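Local coordinates for protein phosphoribosylaminoimidazole-succinocarboxamide synthase (Pyrococcus horikoshii, PDB 4O7V) that catalyses the ATP-dependent joining of L-aspartate to the carboxylate of an aminoimidazole ribonucleotide, forming SAICAR in de novo purine biosynthesis, at residues A[87-92]-A[175-180]; A[98-103]-A[116-121]; A[193-198]-A[208-213]. All blocks are in the same frame, centred on the assembly; numbering follows the deposited sequence.

Contact 1: residues A[87-92]-A[175-180]. With U5P (uridine-5'-monophosphate), chain D; UDP (uridine-5'-diphosphate), chain B.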
# COMPACT_ATOMS: atom_id res chain seq x y z
N PRO A 87 -14.24 3.23 6.37
CA PRO A 87 -13.20 4.24 6.58
C PRO A 87 -12.13 4.16 5.50
O PRO A 87 -10.96 3.91 5.79
CB PRO A 87 -12.64 3.87 7.96
CG PRO A 87 -12.88 2.40 8.09
CD PRO A 87 -14.02 2.02 7.17
N LEU A 88 -12.54 4.37 4.24
CA LEU A 88 -11.64 4.26 3.09
C LEU A 88 -11.75 5.44 2.15
O LEU A 88 -12.81 6.06 2.02
CB LEU A 88 -11.92 2.98 2.28
CG LEU A 88 -11.82 1.59 2.94
CD1 LEU A 88 -12.42 0.55 2.01
CD2 LEU A 88 -10.39 1.24 3.30
N GLU A 89 -10.64 5.75 1.51
CA GLU A 89 -10.64 6.56 0.31
C GLU A 89 -10.12 5.64 -0.79
O GLU A 89 -9.07 5.01 -0.65
CB GLU A 89 -9.79 7.83 0.51
CG GLU A 89 -10.55 8.90 1.31
CD GLU A 89 -9.67 9.99 1.92
OE1 GLU A 89 -10.20 10.76 2.76
OE2 GLU A 89 -8.47 10.09 1.60
N VAL A 90 -10.91 5.51 -1.86
CA VAL A 90 -10.64 4.58 -2.95
C VAL A 90 -10.23 5.37 -4.18
O VAL A 90 -11.07 6.04 -4.79
CB VAL A 90 -11.87 3.69 -3.25
CG1 VAL A 90 -11.57 2.68 -4.36
CG2 VAL A 90 -12.33 2.97 -1.99
N VAL A 91 -8.95 5.30 -4.53
CA VAL A 91 -8.41 6.09 -5.63
C VAL A 91 -8.21 5.22 -6.89
O VAL A 91 -7.59 4.16 -6.84
CB VAL A 91 -7.07 6.78 -5.22
CG1 VAL A 91 -6.43 7.44 -6.42
CG2 VAL A 91 -7.31 7.79 -4.09
N VAL A 92 -8.75 5.69 -8.01
CA VAL A 92 -8.57 5.02 -9.29
C VAL A 92 -7.69 5.94 -10.16
O VAL A 92 -7.92 7.14 -10.21
CB VAL A 92 -9.92 4.76 -9.99
CG1 VAL A 92 -9.74 3.88 -11.21
CG2 VAL A 92 -10.92 4.11 -9.03
N LYS A 175 -10.96 10.13 -6.55
CA LYS A 175 -11.16 9.45 -5.28
C LYS A 175 -12.66 9.21 -5.04
O LYS A 175 -13.48 10.11 -5.22
CB LYS A 175 -10.56 10.26 -4.14
CG LYS A 175 -10.87 9.67 -2.75
CD LYS A 175 -11.23 10.76 -1.74
CE LYS A 175 -12.69 11.14 -1.83
NZ LYS A 175 -13.10 12.19 -0.86
N LEU A 176 -12.98 8.00 -4.59
CA LEU A 176 -14.33 7.67 -4.15
C LEU A 176 -14.40 7.23 -2.68
O LEU A 176 -13.41 6.78 -2.09
CB LEU A 176 -14.92 6.56 -5.03
CG LEU A 176 -14.92 6.75 -6.55
CD1 LEU A 176 -15.41 5.46 -7.19
CD2 LEU A 176 -15.79 7.93 -6.96
N GLU A 177 -15.60 7.35 -2.11
CA GLU A 177 -15.90 6.81 -0.80
C GLU A 177 -17.18 6.00 -0.86
O GLU A 177 -18.03 6.23 -1.73
CB GLU A 177 -16.01 7.93 0.23
CG GLU A 177 -14.70 8.68 0.45
CD GLU A 177 -14.78 9.73 1.55
OE1 GLU A 177 -15.58 9.58 2.49
OE2 GLU A 177 -14.02 10.70 1.48
N PHE A 178 -17.32 5.05 0.06
CA PHE A 178 -18.44 4.13 0.05
C PHE A 178 -18.96 3.90 1.45
O PHE A 178 -18.23 4.05 2.44
CB PHE A 178 -18.01 2.76 -0.51
CG PHE A 178 -17.57 2.78 -1.93
CD1 PHE A 178 -18.47 2.48 -2.96
CD2 PHE A 178 -16.24 3.08 -2.26
CE1 PHE A 178 -18.07 2.48 -4.28
CE2 PHE A 178 -15.84 3.09 -3.59
CZ PHE A 178 -16.75 2.79 -4.60
N GLY A 179 -20.22 3.49 1.53
CA GLY A 179 -20.80 3.01 2.76
C GLY A 179 -21.73 1.85 2.50
O GLY A 179 -21.98 1.46 1.35
N LYS A 180 -22.28 1.31 3.57
CA LYS A 180 -23.21 0.21 3.49
C LYS A 180 -24.61 0.71 3.83
O LYS A 180 -24.79 1.46 4.79
CB LYS A 180 -22.76 -0.88 4.46
CG LYS A 180 -22.97 -2.28 3.93
CD LYS A 180 -21.78 -3.18 4.23
CE LYS A 180 -21.86 -3.83 5.60
NZ LYS A 180 -21.04 -5.08 5.57
N1 U5P D . -7.94 12.77 -3.50
C2 U5P D . -9.01 13.35 -2.79
N3 U5P D . -9.00 13.38 -1.45
C4 U5P D . -7.97 12.86 -0.78
C5 U5P D . -6.89 12.28 -1.45
C6 U5P D . -6.90 12.24 -2.84
O2 U5P D . -9.98 13.83 -3.40
O4 U5P D . -7.98 12.90 0.47
C1' U5P D . -7.97 12.74 -4.96
C2' U5P D . -7.06 13.77 -5.59
O2' U5P D . -7.77 14.97 -5.93
C3' U5P D . -6.61 13.08 -6.85
C4' U5P D . -6.67 11.59 -6.54
O3' U5P D . -7.57 13.35 -7.87
O4' U5P D . -7.52 11.46 -5.41
C5' U5P D . -5.29 11.01 -6.24
O5' U5P D . -4.67 11.77 -5.20
P U5P D . -3.10 11.64 -4.90
O1P U5P D . -2.45 11.75 -6.26
O2P U5P D . -2.83 12.80 -3.98
O3P U5P D . -2.92 10.28 -4.27
N1 UDP B . -7.85 12.98 -3.49
C2 UDP B . -8.95 13.45 -2.73
N3 UDP B . -8.83 13.58 -1.40
C4 UDP B . -7.69 13.26 -0.79
C5 UDP B . -6.59 12.80 -1.51
C6 UDP B . -6.70 12.66 -2.89
O2 UDP B . -10.02 13.75 -3.29
O4 UDP B . -7.60 13.39 0.45
C1' UDP B . -7.99 12.85 -4.94
C2' UDP B . -7.08 13.84 -5.65
O2' UDP B . -7.79 15.02 -6.03
C3' UDP B . -6.64 13.08 -6.88
C4' UDP B . -6.73 11.61 -6.50
O4' UDP B . -7.58 11.54 -5.35
O3' UDP B . -7.60 13.32 -7.91
C5' UDP B . -5.36 11.02 -6.16
O5' UDP B . -4.62 11.95 -5.38
PA UDP B . -3.08 11.68 -5.00
O1A UDP B . -2.95 10.29 -4.41
O2A UDP B . -2.22 12.02 -6.19
O3A UDP B . -2.84 12.76 -3.83
PB UDP B . -2.65 14.35 -4.07
O1B UDP B . -2.41 14.84 -2.67
O2B UDP B . -1.49 14.48 -5.02
O3B UDP B . -3.96 14.83 -4.66
O HOH W 1 -15.19 4.72 1.98

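Contact 2: residues A[98-103]-A[116-121]. With UDP (uridine-5'-diphosphate), chain B; U5P (uridine-5'-monophosphate), chain D; ACT (acetate ion), chain E; ACT (acetate ion), chain C.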
# COMPACT_ATOMS: atom_id res chain seq x y z
N GLY A 98 0.25 13.31 -9.25
CA GLY A 98 0.23 13.36 -7.78
C GLY A 98 1.14 12.36 -7.10
O GLY A 98 2.29 12.16 -7.53
N SER A 99 0.63 11.70 -6.07
CA SER A 99 1.47 10.81 -5.22
C SER A 99 1.96 9.55 -5.93
O SER A 99 2.87 8.88 -5.44
CB SER A 99 0.71 10.42 -3.94
OG SER A 99 -0.26 9.43 -4.22
N LEU A 100 1.37 9.22 -7.08
CA LEU A 100 1.81 8.03 -7.83
C LEU A 100 3.25 8.15 -8.35
O LEU A 100 3.95 7.15 -8.51
CB LEU A 100 0.84 7.67 -8.95
CG LEU A 100 1.08 6.33 -9.65
CD1 LEU A 100 1.03 5.14 -8.68
CD2 LEU A 100 0.11 6.12 -10.80
N LYS A 101 3.68 9.38 -8.59
CA LYS A 101 5.05 9.68 -9.02
C LYS A 101 6.06 9.29 -7.94
O LYS A 101 7.20 9.00 -8.27
CB LYS A 101 5.19 11.17 -9.35
CG LYS A 101 4.47 11.60 -10.61
CD LYS A 101 4.68 13.08 -10.88
CE LYS A 101 3.97 13.95 -9.85
NZ LYS A 101 4.25 15.39 -10.06
N LYS A 102 5.63 9.29 -6.68
CA LYS A 102 6.47 8.86 -5.56
C LYS A 102 6.41 7.36 -5.31
O LYS A 102 7.11 6.83 -4.45
CB LYS A 102 6.13 9.63 -4.27
CG LYS A 102 6.48 11.12 -4.33
CD LYS A 102 6.26 11.82 -2.99
N ARG A 103 5.58 6.65 -6.06
CA ARG A 103 5.42 5.24 -5.82
C ARG A 103 5.92 4.41 -7.00
O ARG A 103 6.28 3.26 -6.82
CB ARG A 103 3.96 4.93 -5.52
CG ARG A 103 3.77 3.90 -4.43
CD ARG A 103 2.29 3.71 -4.13
NE ARG A 103 1.74 4.77 -3.29
CZ ARG A 103 1.96 4.86 -1.98
NH1 ARG A 103 2.75 3.99 -1.35
NH2 ARG A 103 1.41 5.85 -1.29
N ILE A 116 -5.08 1.72 -12.09
CA ILE A 116 -4.60 1.36 -10.76
C ILE A 116 -5.65 1.76 -9.71
O ILE A 116 -6.19 2.85 -9.76
CB ILE A 116 -3.26 2.08 -10.45
CG1 ILE A 116 -2.15 1.48 -11.31
CG2 ILE A 116 -2.93 2.02 -8.96
CD1 ILE A 116 -0.81 2.15 -11.15
N VAL A 117 -5.94 0.87 -8.78
CA VAL A 117 -6.85 1.18 -7.67
C VAL A 117 -6.02 1.17 -6.39
O VAL A 117 -5.28 0.21 -6.14
CB VAL A 117 -8.01 0.16 -7.54
CG1 VAL A 117 -8.97 0.55 -6.42
CG2 VAL A 117 -8.78 0.03 -8.84
N GLU A 118 -6.12 2.23 -5.61
CA GLU A 118 -5.40 2.33 -4.33
C GLU A 118 -6.40 2.53 -3.20
O GLU A 118 -7.37 3.29 -3.34
CB GLU A 118 -4.37 3.47 -4.35
CG GLU A 118 -3.33 3.39 -5.47
CD GLU A 118 -2.48 4.66 -5.60
OE1 GLU A 118 -2.89 5.74 -5.12
OE2 GLU A 118 -1.40 4.58 -6.20
N LEU A 119 -6.16 1.83 -2.09
CA LEU A 119 -6.96 1.98 -0.88
C LEU A 119 -6.19 2.79 0.14
O LEU A 119 -5.03 2.49 0.41
CB LEU A 119 -7.30 0.61 -0.30
CG LEU A 119 -8.01 -0.35 -1.27
CD1 LEU A 119 -8.05 -1.75 -0.67
CD2 LEU A 119 -9.40 0.14 -1.67
N TYR A 120 -6.84 3.81 0.69
CA TYR A 120 -6.29 4.63 1.76
C TYR A 120 -7.20 4.55 2.96
O TYR A 120 -8.41 4.70 2.85
CB TYR A 120 -6.12 6.09 1.32
CG TYR A 120 -5.08 6.28 0.25
CD1 TYR A 120 -3.73 6.52 0.59
CD2 TYR A 120 -5.42 6.20 -1.09
CE1 TYR A 120 -2.77 6.69 -0.39
CE2 TYR A 120 -4.47 6.36 -2.08
CZ TYR A 120 -3.15 6.60 -1.74
OH TYR A 120 -2.22 6.75 -2.75
N TYR A 121 -6.60 4.33 4.12
CA TYR A 121 -7.33 4.26 5.36
C TYR A 121 -7.61 5.68 5.87
O TYR A 121 -6.69 6.44 6.17
CB TYR A 121 -6.53 3.41 6.36
CG TYR A 121 -7.04 3.43 7.79
CD1 TYR A 121 -8.41 3.47 8.08
CD2 TYR A 121 -6.14 3.40 8.86
CE1 TYR A 121 -8.87 3.49 9.38
CE2 TYR A 121 -6.59 3.41 10.16
CZ TYR A 121 -7.95 3.46 10.41
OH TYR A 121 -8.39 3.47 11.71
N1 UDP B . -7.85 12.98 -3.49
C2 UDP B . -8.95 13.45 -2.73
N3 UDP B . -8.83 13.58 -1.40
C4 UDP B . -7.69 13.26 -0.79
C5 UDP B . -6.59 12.80 -1.51
C6 UDP B . -6.70 12.66 -2.89
O2 UDP B . -10.02 13.75 -3.29
O4 UDP B . -7.60 13.39 0.45
C1' UDP B . -7.99 12.85 -4.94
C2' UDP B . -7.08 13.84 -5.65
O2' UDP B . -7.79 15.02 -6.03
C3' UDP B . -6.64 13.08 -6.88
C4' UDP B . -6.73 11.61 -6.50
O4' UDP B . -7.58 11.54 -5.35
O3' UDP B . -7.60 13.32 -7.91
C5' UDP B . -5.36 11.02 -6.16
O5' UDP B . -4.62 11.95 -5.38
PA UDP B . -3.08 11.68 -5.00
O1A UDP B . -2.95 10.29 -4.41
O2A UDP B . -2.22 12.02 -6.19
O3A UDP B . -2.84 12.76 -3.83
PB UDP B . -2.65 14.35 -4.07
O1B UDP B . -2.41 14.84 -2.67
O2B UDP B . -1.49 14.48 -5.02
O3B UDP B . -3.96 14.83 -4.66
N1 U5P D . -7.94 12.77 -3.50
C2 U5P D . -9.01 13.35 -2.79
N3 U5P D . -9.00 13.38 -1.45
C4 U5P D . -7.97 12.86 -0.78
C5 U5P D . -6.89 12.28 -1.45
C6 U5P D . -6.90 12.24 -2.84
O2 U5P D . -9.98 13.83 -3.40
O4 U5P D . -7.98 12.90 0.47
C1' U5P D . -7.97 12.74 -4.96
C2' U5P D . -7.06 13.77 -5.59
O2' U5P D . -7.77 14.97 -5.93
C3' U5P D . -6.61 13.08 -6.85
C4' U5P D . -6.67 11.59 -6.54
O3' U5P D . -7.57 13.35 -7.87
O4' U5P D . -7.52 11.46 -5.41
C5' U5P D . -5.29 11.01 -6.24
O5' U5P D . -4.67 11.77 -5.20
P U5P D . -3.10 11.64 -4.90
O1P U5P D . -2.45 11.75 -6.26
O2P U5P D . -2.83 12.80 -3.98
O3P U5P D . -2.92 10.28 -4.27
C ACT E . 1.51 5.91 2.16
O ACT E . 0.47 6.57 1.92
OXT ACT E . 1.46 4.79 2.71
CH3 ACT E . 2.85 6.49 1.80
C ACT C . 4.86 3.67 2.20
O ACT C . 5.78 2.84 2.37
OXT ACT C . 4.18 3.70 1.16
CH3 ACT C . 4.57 4.67 3.28
O HOH W 2 0.39 6.56 -5.04

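Contact 3: residues A[193-198]-A[208-213]. With UDP (uridine-5'-diphosphate), chain B; U5P (uridine-5'-monophosphate), chain D.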
# COMPACT_ATOMS: atom_id res chain seq x y z
N SER A 193 -16.33 15.58 -7.89
CA SER A 193 -16.19 16.98 -8.26
C SER A 193 -14.76 17.27 -8.67
O SER A 193 -13.89 16.42 -8.53
CB SER A 193 -16.61 17.87 -7.08
OG SER A 193 -15.61 17.87 -6.07
N PRO A 194 -14.50 18.49 -9.18
CA PRO A 194 -13.12 18.86 -9.51
C PRO A 194 -12.20 18.90 -8.28
O PRO A 194 -10.98 19.00 -8.45
CB PRO A 194 -13.27 20.25 -10.13
CG PRO A 194 -14.68 20.31 -10.60
CD PRO A 194 -15.46 19.54 -9.57
N ASP A 195 -12.78 18.85 -7.08
CA ASP A 195 -12.01 18.70 -5.83
C ASP A 195 -11.45 17.29 -5.67
O ASP A 195 -10.37 17.11 -5.12
CB ASP A 195 -12.89 18.99 -4.60
CG ASP A 195 -12.91 20.46 -4.20
OD1 ASP A 195 -13.22 20.74 -3.02
OD2 ASP A 195 -12.63 21.33 -5.04
N THR A 196 -12.20 16.30 -6.15
CA THR A 196 -11.87 14.90 -5.88
C THR A 196 -11.44 14.10 -7.12
O THR A 196 -11.32 12.87 -7.06
CB THR A 196 -13.03 14.18 -5.15
OG1 THR A 196 -14.23 14.31 -5.91
CG2 THR A 196 -13.24 14.79 -3.75
N CYS A 197 -11.22 14.80 -8.24
CA CYS A 197 -10.75 14.19 -9.50
C CYS A 197 -9.66 15.03 -10.13
O CYS A 197 -9.59 16.24 -9.90
CB CYS A 197 -11.88 14.09 -10.53
SG CYS A 197 -13.45 13.37 -10.01
N ARG A 198 -8.80 14.40 -10.91
CA ARG A 198 -7.96 15.17 -11.84
C ARG A 198 -8.60 15.13 -13.21
O ARG A 198 -8.90 14.05 -13.74
CB ARG A 198 -6.50 14.69 -11.85
CG ARG A 198 -5.71 15.17 -10.64
CD ARG A 198 -4.23 14.82 -10.69
NE ARG A 198 -3.55 15.39 -9.53
CZ ARG A 198 -3.27 14.73 -8.41
NH1 ARG A 198 -3.56 13.44 -8.27
NH2 ARG A 198 -2.68 15.37 -7.41
N LEU A 208 -7.92 21.08 -15.04
CA LEU A 208 -9.19 21.76 -14.77
C LEU A 208 -9.80 21.18 -13.47
O LEU A 208 -10.89 20.59 -13.46
CB LEU A 208 -10.15 21.62 -15.96
CG LEU A 208 -9.64 21.99 -17.37
CD1 LEU A 208 -10.64 21.54 -18.43
CD2 LEU A 208 -9.36 23.48 -17.49
N ASP A 209 -9.07 21.37 -12.37
CA ASP A 209 -9.39 20.70 -11.11
C ASP A 209 -8.66 21.39 -9.96
O ASP A 209 -8.06 22.45 -10.15
CB ASP A 209 -9.01 19.22 -11.21
CG ASP A 209 -7.55 19.00 -11.58
OD1 ASP A 209 -7.27 18.20 -12.49
OD2 ASP A 209 -6.68 19.65 -10.95
N LYS A 210 -8.70 20.77 -8.78
CA LYS A 210 -8.06 21.31 -7.57
C LYS A 210 -6.54 21.52 -7.68
O LYS A 210 -5.98 22.29 -6.90
CB LYS A 210 -8.40 20.42 -6.38
CG LYS A 210 -8.14 21.04 -5.02
CD LYS A 210 -8.80 20.21 -3.93
CE LYS A 210 -7.93 20.18 -2.69
NZ LYS A 210 -8.61 19.53 -1.54
N ASP A 211 -5.89 20.85 -8.63
CA ASP A 211 -4.44 21.05 -8.84
C ASP A 211 -4.10 22.51 -9.16
O ASP A 211 -3.02 23.00 -8.83
CB ASP A 211 -3.92 20.12 -9.93
CG ASP A 211 -3.50 18.75 -9.39
OD1 ASP A 211 -3.45 18.56 -8.15
OD2 ASP A 211 -3.21 17.87 -10.21
N VAL A 212 -5.05 23.21 -9.79
CA VAL A 212 -4.95 24.64 -10.06
C VAL A 212 -4.76 25.43 -8.76
O VAL A 212 -3.91 26.32 -8.70
CB VAL A 212 -6.19 25.11 -10.85
CG1 VAL A 212 -6.34 26.62 -10.81
CG2 VAL A 212 -6.13 24.59 -12.28
N PHE A 213 -5.54 25.10 -7.73
CA PHE A 213 -5.34 25.65 -6.39
C PHE A 213 -4.08 25.09 -5.72
O PHE A 213 -3.31 25.85 -5.13
CB PHE A 213 -6.58 25.41 -5.51
CG PHE A 213 -6.36 25.69 -4.04
CD1 PHE A 213 -6.04 26.98 -3.59
CD2 PHE A 213 -6.50 24.68 -3.11
CE1 PHE A 213 -5.85 27.23 -2.24
CE2 PHE A 213 -6.32 24.93 -1.75
CZ PHE A 213 -6.00 26.21 -1.31
N1 UDP B . -7.85 12.98 -3.49
C2 UDP B . -8.95 13.45 -2.73
N3 UDP B . -8.83 13.58 -1.40
C4 UDP B . -7.69 13.26 -0.79
C5 UDP B . -6.59 12.80 -1.51
C6 UDP B . -6.70 12.66 -2.89
O2 UDP B . -10.02 13.75 -3.29
O4 UDP B . -7.60 13.39 0.45
C1' UDP B . -7.99 12.85 -4.94
C2' UDP B . -7.08 13.84 -5.65
O2' UDP B . -7.79 15.02 -6.03
C3' UDP B . -6.64 13.08 -6.88
C4' UDP B . -6.73 11.61 -6.50
O4' UDP B . -7.58 11.54 -5.35
O3' UDP B . -7.60 13.32 -7.91
C5' UDP B . -5.36 11.02 -6.16
O5' UDP B . -4.62 11.95 -5.38
PA UDP B . -3.08 11.68 -5.00
O1A UDP B . -2.95 10.29 -4.41
O2A UDP B . -2.22 12.02 -6.19
O3A UDP B . -2.84 12.76 -3.83
PB UDP B . -2.65 14.35 -4.07
O1B UDP B . -2.41 14.84 -2.67
O2B UDP B . -1.49 14.48 -5.02
O3B UDP B . -3.96 14.83 -4.66
N1 U5P D . -7.94 12.77 -3.50
C2 U5P D . -9.01 13.35 -2.79
N3 U5P D . -9.00 13.38 -1.45
C4 U5P D . -7.97 12.86 -0.78
C5 U5P D . -6.89 12.28 -1.45
C6 U5P D . -6.90 12.24 -2.84
O2 U5P D . -9.98 13.83 -3.40
O4 U5P D . -7.98 12.90 0.47
C1' U5P D . -7.97 12.74 -4.96
C2' U5P D . -7.06 13.77 -5.59
O2' U5P D . -7.77 14.97 -5.93
C3' U5P D . -6.61 13.08 -6.85
C4' U5P D . -6.67 11.59 -6.54
O3' U5P D . -7.57 13.35 -7.87
O4' U5P D . -7.52 11.46 -5.41
C5' U5P D . -5.29 11.01 -6.24
O5' U5P D . -4.67 11.77 -5.20
P U5P D . -3.10 11.64 -4.90
O1P U5P D . -2.45 11.75 -6.26
O2P U5P D . -2.83 12.80 -3.98
O3P U5P D . -2.92 10.28 -4.27
O HOH W 3 -10.88 21.57 -1.14

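Contact 1: residues A[87-92]-A[175-180]
Val-90 and Leu-176 form a hydrogen-bonded antiparallel pair, a worked example of a sheet whose backbone carries the fold while the side chains of one face build a binding site. Val-90 N donates to Leu-176 O at 2.8 Å, nearly straight at 168°, and Leu-176 N returns a bond to Val-90 O at 2.7 Å. Toward Leu-88 and Phe-178 the strands part and a water bridges them, donating to Leu-88 O at 2.7 Å and accepting from Phe-178 N; toward Val-91 the pairing goes on with Lys-175. On the Val-90 side the contact is apolar: CG2 of Val-90 comes to the edge of the Phe-178 ring, 3.9 Å from CE2.

Lys-175 lies on the opposite face, with Val-91. Its side chain leaves with CG anti to the backbone N (chi1 174°) and then bends twice, which lays its CD against Glu-89 CG at 3.6 Å and also against the uracil of the uridine nucleotide, 3.5 Å from N3 of UMP. The bends also bring Lys-175 NZ to Glu-177 OE2, a 2.9 Å salt bridge met on the anti side of the carboxylate. Glu-89 and Glu-177 run side by side, with OE1 of Glu-89 4.0 Å from OE2 of Glu-177. This proximity of like charges is probably eased by Lys-175 and by Lys-122, which forms a salt bridge with Glu-89.

Farther out, Asp-190 is a second partner of Lys-175 NZ, and Glu-177 OE1 bonds the ribose O2' of ADP, so this short piece of sheet faces both nucleotides. Strand 111-121 flanks strand 84-93 on its other edge, and helix 143-165 covers the Val-90 face, with Ile-149 on Val-90 and Ile-152 on Phe-178.

Contact 2: residues A[98-103]-A[116-121]
Leu-100 holds CG trans to the backbone N (chi1 -170°), a setting that sends its two methyls toward strand 111-121: CD2 meets Ile-116 CD1 tip to tip at 4.1 Å, while CD1 crosses the end of Glu-118. Tyr-120 has CG opposite the carbonyl carbon (chi1 -67°), and its ring is thereby carried out from the strand until its OH lies 3.6 Å from Ser-99 OG. The same hydroxyl donates to Glu-118 OE1 at 2.7 Å, arriving from above the carboxylate plane, 54° out of it. Arg-93 forms a salt bridge to that oxygen, giving OE1 two partners.

Between the segments a water accepts from Arg-103 NE at 2.8 Å and donates to Ser-99 OG, with Glu-118 OE2 as a further acceptor, though the place of OE2 is less sure. The motif is a short 3-10 turn, residues 99-102, in the loop joining two neighbouring antiparallel strands, and its start serves as a phosphate-binding turn. Ser-99 N donates to UDP O2A at 2.9 Å, and Ser-99 OG lies 2.8 Å from UDP O1A. Gly-98 has a positive phi, and a CB there would clash with that phosphate.

A phenylalanine in place of Tyr-120 would probably leave Glu-118 OE1 without one of its two donors and its carboxylate freer to turn beside the bridging water. At the subunit interface, Arg-103 NH1 bonds OXT of an acetate ion, probably taken up from the crystallisation liquor, at 2.9 Å and also Met-130 O of the second subunit, whose His-135 packs on Leu-100 and Glu-118.

Contact 3: residues A[193-198]-A[208-213]
Asp-211 OD2 receives the shortest polar bond here, from Arg-198 NE at 2.6 Å and 156°. It lies essentially in the guanidinium plane and is met on the syn side of its carboxylate. This salt bridge ties strand 197-201 to the capped start of helix 211-214, where Asp-209 OD2 accepts from Asp-211 N at 2.7 Å, so one aspartate caps the helix whose first turn carries the other. The Arg-198 chain runs extended from CG to NE and crosses Asp-211 at about a right angle, with guanidinium and carboxylate planes 39° apart; the second bond, NH2 to OD1, is weak.

Held by its NE edge, the guanidinium also presents NH1 and NH2 to the phosphates. NH1 donates to UDP O2A at 2.9 Å and NH2 to UDP O2B at 2.8 Å, while Asp-173 forms a salt bridge with NH1. Asp-211 thus acts as a second-shell residue and, with Asp-173, probably helps to fix the rotation of a phosphate-binding arginine; this anion pocket probably takes the phosphate of the aminoimidazole ribonucleotide substrate. Arg-214, in a salt bridge with Asp-211 OD1, also reaches the nucleotide.

The loop before the strand is fastened separately. Lys-210 N donates to Pro-194 O at 2.9 Å. Ser-193 OG closes an ST turn by accepting from Asp-195 N. Lys-210 NZ goes on to Thr-32 O and a phosphate ion, probably from the crystallisation liquor, and Asp-195 OD2 is hydrogen-bonded to Tyr-224 OH; a water accepts from Lys-210 NZ and donates to Asp-195 OD1, each at 3.1 Å.

Overall arrangement
All three contacts reach the same antiparallel sheet and the site where UMP and UDP are modelled over one another. Contacts 1 and 3 are buried, whereas contact 2 is partly exposed and borders the second subunit. Contact 1 is strand pairing by backbone bonds. Contact 2, nested in the loop contact 1 closes, works through side chains, a water and a turn; contact 3 relies on a salt bridge and a helix cap. Strands 84-93 and 111-121 join contacts 1 and 2, as strands 169-180 and 197-201 join 1 and 3. Contact 1 lies beside base and sugar, contact 2 supplies hydrogen-bond donors to the phosphates, and contact 3 meets base, sugar and phosphates.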